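Local atomic coordinates of PUA domain-containing protein (Archaeoglobus fulgidus DSM 4304, PDB entry 2Q07), a protein that probably binds RNA and belongs to a family involved in making archaeosine in tRNA, this chain being its C-terminal part, which includes the PUA domain. Residues 114-119 / 135-140; 42-47 / 191-196; 140-145 / 154-159. One frame throughout, in Å; residues are numbered along the deposited sequence.

Contact 1: 114-119 / 135-140; sequences RKVVAH and VEAEVV
The guanidinium of R114 and the carboxylate of E138 meet at a slant, their planes turned 63° apart. E138 OE1 stays 4.2 Å from R114 NH2 and well out of the guanidinium plane, so no N-H points at the oxygen and any attraction is probably a general one between opposite charges. The firmer partner of R114 is D30, through NH1. The same E138 OE1 lies 3.8 Å from K115 CG, beside the aliphatic part of a lysine whose amino group goes on to E159.

Between the backbones runs a parallel ladder of four hydrogen bonds. E138 N gives one to R114 O, and V116 N gives one to E138 O at 2.7 Å. V116 O then accepts from V140 N, and A118 N closes the series on V140 O.

Beta-branched valines suit these extended strands. With chi1 at -63°, V140 sets CG2 between its backbone N and carbonyl carbon, and that methyl lies 3.8 Å from V117 CG2 on the face covered by helix 150-160. On the other face V116 CG2 packs at 4.0 Å on A137 CB, a methyl small enough to sit close to the neighbouring strand, while V139 meets helix 123-132. Strands 115-118 and 138-141, parallel neighbours joined through helix 123-132, form a beta-alpha-beta crossover of the alpha/beta sheet in the DUF5591 part.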
# COMPACT_ATOMS: atom_id res chain seq x y z
N ARG A 114 -2.72 0.69 -21.13
CA ARG A 114 -2.56 0.76 -22.58
C ARG A 114 -1.42 1.71 -22.90
O ARG A 114 -0.87 1.68 -23.99
CB ARG A 114 -3.84 1.26 -23.25
CG ARG A 114 -4.26 2.68 -22.85
CD ARG A 114 -5.26 3.25 -23.86
NE ARG A 114 -4.67 4.31 -24.66
CZ ARG A 114 -4.57 5.58 -24.26
NH1 ARG A 114 -5.04 5.94 -23.08
NH2 ARG A 114 -3.98 6.47 -25.04
N LYS A 115 -1.06 2.55 -21.93
CA LYS A 115 0.01 3.51 -22.12
C LYS A 115 0.81 3.76 -20.84
O LYS A 115 0.25 3.86 -19.75
CB LYS A 115 -0.55 4.83 -22.65
CG LYS A 115 0.52 5.77 -23.18
CD LYS A 115 0.64 7.01 -22.32
CE LYS A 115 -0.50 7.98 -22.58
NZ LYS A 115 -0.32 8.66 -23.89
N VAL A 116 2.13 3.85 -21.00
CA VAL A 116 3.04 4.11 -19.89
C VAL A 116 3.77 5.42 -20.18
O VAL A 116 4.48 5.53 -21.17
CB VAL A 116 4.10 2.97 -19.77
CG1 VAL A 116 5.14 3.30 -18.69
CG2 VAL A 116 3.44 1.65 -19.48
N VAL A 117 3.58 6.42 -19.32
CA VAL A 117 4.26 7.69 -19.47
C VAL A 117 5.44 7.72 -18.50
O VAL A 117 5.25 7.86 -17.28
CB VAL A 117 3.35 8.90 -19.14
CG1 VAL A 117 4.12 10.17 -19.39
CG2 VAL A 117 2.09 8.85 -19.97
N ALA A 118 6.64 7.58 -19.03
CA ALA A 118 7.84 7.58 -18.20
C ALA A 118 8.38 8.98 -17.94
O ALA A 118 9.13 9.52 -18.74
CB ALA A 118 8.92 6.73 -18.87
N HIS A 119 8.00 9.57 -16.81
CA HIS A 119 8.48 10.90 -16.48
C HIS A 119 9.69 10.79 -15.57
O HIS A 119 9.64 11.14 -14.39
CB HIS A 119 7.40 11.73 -15.80
CG HIS A 119 7.63 13.20 -15.92
ND1 HIS A 119 7.48 13.88 -17.11
CD2 HIS A 119 8.03 14.12 -15.01
CE1 HIS A 119 7.79 15.15 -16.93
NE2 HIS A 119 8.13 15.32 -15.67
N VAL A 135 6.57 -5.13 -23.12
CA VAL A 135 5.15 -4.92 -22.86
C VAL A 135 4.39 -4.44 -24.09
O VAL A 135 4.97 -3.82 -24.98
CB VAL A 135 4.95 -3.88 -21.73
CG1 VAL A 135 5.75 -4.31 -20.50
CG2 VAL A 135 5.40 -2.51 -22.20
N GLU A 136 3.09 -4.72 -24.14
CA GLU A 136 2.26 -4.32 -25.28
C GLU A 136 1.94 -2.82 -25.22
O GLU A 136 1.72 -2.18 -26.26
CB GLU A 136 0.93 -5.08 -25.29
CG GLU A 136 1.03 -6.59 -25.28
CD GLU A 136 -0.33 -7.24 -25.53
OE1 GLU A 136 -1.35 -6.68 -25.06
OE2 GLU A 136 -0.38 -8.30 -26.19
N ALA A 137 1.92 -2.26 -24.02
CA ALA A 137 1.61 -0.85 -23.85
C ALA A 137 2.52 0.08 -24.64
O ALA A 137 3.67 -0.25 -24.94
CB ALA A 137 1.65 -0.47 -22.36
N GLU A 138 1.98 1.24 -24.99
CA GLU A 138 2.78 2.25 -25.69
C GLU A 138 3.59 2.90 -24.57
O GLU A 138 3.06 3.13 -23.48
CB GLU A 138 1.89 3.32 -26.32
CG GLU A 138 0.50 2.84 -26.66
CD GLU A 138 -0.33 3.90 -27.37
OE1 GLU A 138 -0.47 5.02 -26.81
OE2 GLU A 138 -0.84 3.61 -28.47
N VAL A 139 4.85 3.18 -24.82
CA VAL A 139 5.69 3.81 -23.82
C VAL A 139 6.22 5.12 -24.38
O VAL A 139 6.88 5.13 -25.42
CB VAL A 139 6.87 2.91 -23.41
CG1 VAL A 139 7.61 3.52 -22.21
CG2 VAL A 139 6.36 1.53 -23.05
N VAL A 140 5.90 6.21 -23.70
CA VAL A 140 6.33 7.54 -24.11
C VAL A 140 7.21 8.17 -23.03
O VAL A 140 6.95 7.99 -21.84
CB VAL A 140 5.11 8.46 -24.36
CG1 VAL A 140 4.26 7.90 -25.51
CG2 VAL A 140 4.27 8.55 -23.09

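Contact 2: 42-47 / 191-196; sequences PYLTSR and GRYPEL
A short 3-10 turn, residues 43-45, faces an irregular loop, and the backbones come nearest at P42 and P194, whose CA atoms are 7.5 Å apart; each of these prolines follows a cis peptide bond. The contact is an interface between loops, joining the DUF5591 part of the chain to the pre-PUA part.

L44 CD2 stands over one face of the Y193 ring in a CH-pi contact, 3.7 Å from the ring centroid, and P194 CB lies above the opposite face, near the rim. The ring of Y169 from helix 168-181 also meets it. At the ring edge, in its plane, T45 CG2 approaches Y193 CD2 to 3.6 Å. With CG anti to the backbone N (chi1 -164°), Y193 swings its ring across to the turn, and L44 CB reaches Y193 CE2 at 3.5 Å. The Y193 hydroxyl is hydrogen-bonded to E76 OE1, which is also hydrogen-bonded to L44 N, so one carboxylate oxygen serves both sides of the interface.

Without the ring, as with an alanine here, L44 and T45 would probably border a gap and E76 would lose its hydroxyl partner.

P42 adds a rigid apolar wall, its CG 3.8 Å from P194 CB. Behind it, P42 O accepts two bonds from one residue, from T45 N and from T45 OG1, both at 3.0 Å, which helps fix the threonine's rotation, with CG2 facing the Y193 ring edge.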
# COMPACT_ATOMS: atom_id res chain seq x y z
N PRO A 42 6.72 9.67 2.96
CA PRO A 42 6.23 8.95 1.77
C PRO A 42 6.33 9.89 0.56
O PRO A 42 6.10 11.08 0.69
CB PRO A 42 4.79 8.60 2.14
CG PRO A 42 4.39 9.73 3.03
CD PRO A 42 5.62 9.91 3.91
N TYR A 43 6.66 9.33 -0.60
CA TYR A 43 6.86 10.11 -1.82
C TYR A 43 5.90 11.26 -2.14
O TYR A 43 6.32 12.29 -2.65
CB TYR A 43 6.91 9.18 -3.02
CG TYR A 43 7.87 8.02 -2.85
CD1 TYR A 43 7.44 6.71 -3.04
CD2 TYR A 43 9.21 8.24 -2.54
CE1 TYR A 43 8.32 5.64 -2.92
CE2 TYR A 43 10.12 7.16 -2.42
CZ TYR A 43 9.66 5.87 -2.62
OH TYR A 43 10.51 4.79 -2.50
N LEU A 44 4.62 11.08 -1.84
CA LEU A 44 3.64 12.13 -2.15
C LEU A 44 3.87 13.46 -1.42
O LEU A 44 3.40 14.51 -1.88
CB LEU A 44 2.23 11.62 -1.86
CG LEU A 44 1.07 12.45 -2.40
CD1 LEU A 44 1.18 12.58 -3.92
CD2 LEU A 44 -0.25 11.77 -2.01
N THR A 45 4.59 13.42 -0.31
CA THR A 45 4.86 14.64 0.45
C THR A 45 6.19 15.30 0.04
O THR A 45 6.56 16.33 0.59
CB THR A 45 4.94 14.37 1.96
OG1 THR A 45 6.17 13.68 2.25
CG2 THR A 45 3.76 13.52 2.43
N SER A 46 6.91 14.69 -0.90
CA SER A 46 8.19 15.26 -1.33
C SER A 46 8.00 16.54 -2.14
O SER A 46 6.98 16.74 -2.79
CB SER A 46 8.96 14.25 -2.19
OG SER A 46 8.38 14.15 -3.48
N ARG A 47 9.00 17.42 -2.12
CA ARG A 47 8.90 18.66 -2.87
C ARG A 47 8.74 18.40 -4.37
O ARG A 47 7.94 19.06 -5.02
CB ARG A 47 10.13 19.53 -2.63
CG ARG A 47 9.86 20.67 -1.67
CD ARG A 47 11.07 21.58 -1.60
NE ARG A 47 11.96 21.25 -0.50
CZ ARG A 47 13.23 21.63 -0.43
NH1 ARG A 47 13.76 22.34 -1.42
NH2 ARG A 47 13.95 21.33 0.64
N GLY A 191 -8.41 13.59 7.60
CA GLY A 191 -7.06 13.78 8.08
C GLY A 191 -6.13 14.42 7.07
O GLY A 191 -6.48 14.57 5.90
N ARG A 192 -4.94 14.82 7.52
CA ARG A 192 -3.97 15.43 6.63
C ARG A 192 -2.91 14.39 6.25
O ARG A 192 -2.28 13.79 7.12
CB ARG A 192 -3.31 16.65 7.30
CG ARG A 192 -2.70 16.37 8.66
CD ARG A 192 -2.45 17.66 9.46
NE ARG A 192 -3.68 18.41 9.69
CZ ARG A 192 -3.80 19.42 10.55
NH1 ARG A 192 -2.76 19.80 11.29
NH2 ARG A 192 -4.96 20.05 10.68
N TYR A 193 -2.75 14.18 4.94
CA TYR A 193 -1.78 13.21 4.43
C TYR A 193 -0.42 13.41 5.10
O TYR A 193 0.02 14.54 5.30
CB TYR A 193 -1.63 13.38 2.92
CG TYR A 193 -0.97 12.20 2.24
CD1 TYR A 193 -1.71 11.08 1.87
CD2 TYR A 193 0.41 12.20 1.99
CE1 TYR A 193 -1.10 9.98 1.27
CE2 TYR A 193 1.03 11.10 1.39
CZ TYR A 193 0.27 10.00 1.03
OH TYR A 193 0.86 8.92 0.38
N PRO A 194 0.28 12.31 5.45
CA PRO A 194 -0.06 10.89 5.29
C PRO A 194 -0.90 10.28 6.41
O PRO A 194 -1.12 9.06 6.43
CB PRO A 194 1.31 10.24 5.19
CG PRO A 194 2.10 11.02 6.20
CD PRO A 194 1.67 12.47 5.92
N GLU A 195 -1.37 11.10 7.34
CA GLU A 195 -2.17 10.62 8.46
C GLU A 195 -3.65 10.57 8.10
O GLU A 195 -4.46 11.28 8.69
CB GLU A 195 -1.97 11.52 9.68
CG GLU A 195 -0.51 11.72 10.05
CD GLU A 195 -0.35 12.53 11.33
OE1 GLU A 195 -0.97 13.61 11.43
OE2 GLU A 195 0.41 12.09 12.22
N LEU A 196 -3.98 9.71 7.14
CA LEU A 196 -5.35 9.57 6.67
C LEU A 196 -6.18 8.68 7.59
O LEU A 196 -5.64 7.84 8.31
CB LEU A 196 -5.36 8.96 5.26
CG LEU A 196 -4.62 9.70 4.15
CD1 LEU A 196 -4.66 8.86 2.87
CD2 LEU A 196 -5.26 11.05 3.92

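Contact 3: 140-145 / 154-159; sequences VYTAEK and ERLKQE
As strand 138-141 ends at Y141, the chain passes alongside helix 150-160, and the backbones come nearest at T142 and R155, whose CA atoms are 5.4 Å apart. The helix, following this edge strand, packs on the V117 and V140 face of the alpha/beta sheet in the DUF5591 part. No hydrogen bond joins the two segments; T142 makes most of the contact through its side chain.

The methyl of T142 does most of the touching. It lies anti to the carbonyl carbon, with OG1 between the backbone N and that carbon (chi1 50°), and in this setting T142 CG2 rests 3.6 Å from both E159 CG and R155 O. The branch at CB therefore splits the work. While the methyl lies against the helix, T142 OG1 turns to H119, with which it is hydrogen-bonded, and passes 3.9 Å from L156 CD1. Threonine suits a buried place that asks for one apolar and one polar arm.

R155 runs its aliphatic chain past the T142 carbonyl, CB lying 3.7 Å from T142 O, and carries its guanidinium out to E144. There R155 NH1 and E144 OE1 form a long salt bridge of 3.7 Å, the carboxylate and guanidinium planes being 66° apart and the side chains crossing at about a right angle. The stronger partner of R155 NH1 is E151, in a salt bridge; E151 also lies close to E144, so the arginine is likely to offset the repulsion between two acids.

Towards the strand, E159 bends at chi2 (-56°), which brings its OE1 within 3.9 Å of V140 CG2. That oxygen is paired with K115.

An apolar centre of methyl and methylene groups thus has ion pairs at both ends. With no hydrogen bond across the contact, the long E144-R155 bridge probably contributes a general electrostatic attraction more than a tightly directed bond.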
# COMPACT_ATOMS: atom_id res chain seq x y z
N VAL A 140 5.90 6.21 -23.70
CA VAL A 140 6.33 7.54 -24.11
C VAL A 140 7.21 8.17 -23.03
O VAL A 140 6.95 7.99 -21.84
CB VAL A 140 5.11 8.46 -24.36
CG1 VAL A 140 4.26 7.90 -25.51
CG2 VAL A 140 4.27 8.55 -23.09
N TYR A 141 8.24 8.90 -23.45
CA TYR A 141 9.14 9.56 -22.50
C TYR A 141 8.88 11.06 -22.54
O TYR A 141 8.91 11.67 -23.61
CB TYR A 141 10.59 9.23 -22.84
CG TYR A 141 10.87 7.74 -22.81
CD1 TYR A 141 10.51 6.93 -23.89
CD2 TYR A 141 11.42 7.13 -21.68
CE1 TYR A 141 10.67 5.56 -23.84
CE2 TYR A 141 11.59 5.75 -21.62
CZ TYR A 141 11.22 4.97 -22.70
OH TYR A 141 11.36 3.61 -22.65
N THR A 142 8.63 11.66 -21.38
CA THR A 142 8.31 13.08 -21.32
C THR A 142 9.33 13.97 -20.63
O THR A 142 9.15 15.19 -20.56
CB THR A 142 6.95 13.28 -20.61
OG1 THR A 142 6.94 12.55 -19.38
CG2 THR A 142 5.80 12.77 -21.49
N ALA A 143 10.41 13.38 -20.13
CA ALA A 143 11.42 14.16 -19.44
C ALA A 143 12.85 13.95 -19.95
O ALA A 143 13.32 12.82 -20.11
CB ALA A 143 11.36 13.85 -17.95
N GLU A 144 13.53 15.06 -20.21
CA GLU A 144 14.91 15.03 -20.67
C GLU A 144 15.67 16.07 -19.86
O GLU A 144 15.49 17.27 -20.06
CB GLU A 144 15.00 15.34 -22.17
CG GLU A 144 14.54 16.73 -22.58
CD GLU A 144 14.76 17.01 -24.05
OE1 GLU A 144 14.53 18.16 -24.49
OE2 GLU A 144 15.16 16.08 -24.79
N LYS A 145 16.51 15.61 -18.94
CA LYS A 145 17.31 16.48 -18.08
C LYS A 145 16.63 16.86 -16.77
O LYS A 145 17.19 16.64 -15.70
CB LYS A 145 17.70 17.79 -18.80
CG LYS A 145 18.56 17.63 -20.04
CD LYS A 145 18.89 19.00 -20.62
CE LYS A 145 19.77 18.90 -21.85
NZ LYS A 145 20.14 20.25 -22.36
N GLU A 154 5.14 20.51 -20.05
CA GLU A 154 4.27 20.67 -21.21
C GLU A 154 4.14 19.33 -21.93
O GLU A 154 3.05 18.97 -22.38
CB GLU A 154 4.80 21.74 -22.17
CG GLU A 154 4.48 23.17 -21.74
CD GLU A 154 3.00 23.39 -21.48
OE1 GLU A 154 2.17 23.05 -22.35
OE2 GLU A 154 2.65 23.91 -20.39
N ARG A 155 5.24 18.59 -22.04
CA ARG A 155 5.22 17.28 -22.68
C ARG A 155 4.35 16.33 -21.87
O ARG A 155 3.60 15.52 -22.41
CB ARG A 155 6.63 16.67 -22.77
CG ARG A 155 7.55 17.25 -23.83
CD ARG A 155 8.64 16.23 -24.18
NE ARG A 155 9.43 16.63 -25.34
CZ ARG A 155 10.47 17.46 -25.29
NH1 ARG A 155 10.84 17.98 -24.13
NH2 ARG A 155 11.12 17.77 -26.41
N LEU A 156 4.46 16.43 -20.55
CA LEU A 156 3.67 15.59 -19.66
C LEU A 156 2.18 15.90 -19.82
O LEU A 156 1.38 14.99 -19.99
CB LEU A 156 4.10 15.78 -18.20
CG LEU A 156 3.37 14.87 -17.21
CD1 LEU A 156 3.51 13.41 -17.66
CD2 LEU A 156 3.94 15.06 -15.82
N LYS A 157 1.82 17.17 -19.77
CA LYS A 157 0.41 17.55 -19.92
C LYS A 157 -0.16 17.02 -21.23
O LYS A 157 -1.31 16.57 -21.29
CB LYS A 157 0.26 19.07 -19.91
CG LYS A 157 0.51 19.72 -18.57
CD LYS A 157 0.34 21.23 -18.69
CE LYS A 157 0.60 21.92 -17.37
NZ LYS A 157 0.54 23.39 -17.54
N GLN A 158 0.64 17.05 -22.28
CA GLN A 158 0.17 16.59 -23.57
C GLN A 158 -0.04 15.09 -23.67
O GLN A 158 -0.62 14.62 -24.63
CB GLN A 158 1.08 17.13 -24.67
CG GLN A 158 0.74 18.58 -24.99
CD GLN A 158 1.72 19.27 -25.92
OE1 GLN A 158 2.24 18.67 -26.86
NE2 GLN A 158 1.97 20.55 -25.65
N GLU A 159 0.42 14.36 -22.66
CA GLU A 159 0.27 12.90 -22.62
C GLU A 159 -0.78 12.41 -21.61
O GLU A 159 -1.36 11.35 -21.81
CB GLU A 159 1.60 12.21 -22.25
CG GLU A 159 2.72 12.30 -23.28
CD GLU A 159 2.32 11.78 -24.64
OE1 GLU A 159 1.51 10.83 -24.71
OE2 GLU A 159 2.83 12.31 -25.64

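In the fold
Contacts 1 and 3 adjoin at one edge of the same alpha/beta sheet: they share V140, their centres are 12 Å apart, and both use strand 138-141, the outermost on its side. Two polar links tie them together, H119 ND1 to T142 OG1 at 2.7 Å, a probable hydrogen bond, and the salt bridge K115 NZ to E159 OE1 at 3.0 Å; V117 CG1 packs between them against L156 CD1. Contact 2 lies apart, its centre about 27 Å from that of contact 1 and 25 Å from that of contact 3, and touches neither. Whereas the other two build the DUF5591 region internally, contact 2 attaches that region to the pre-PUA part.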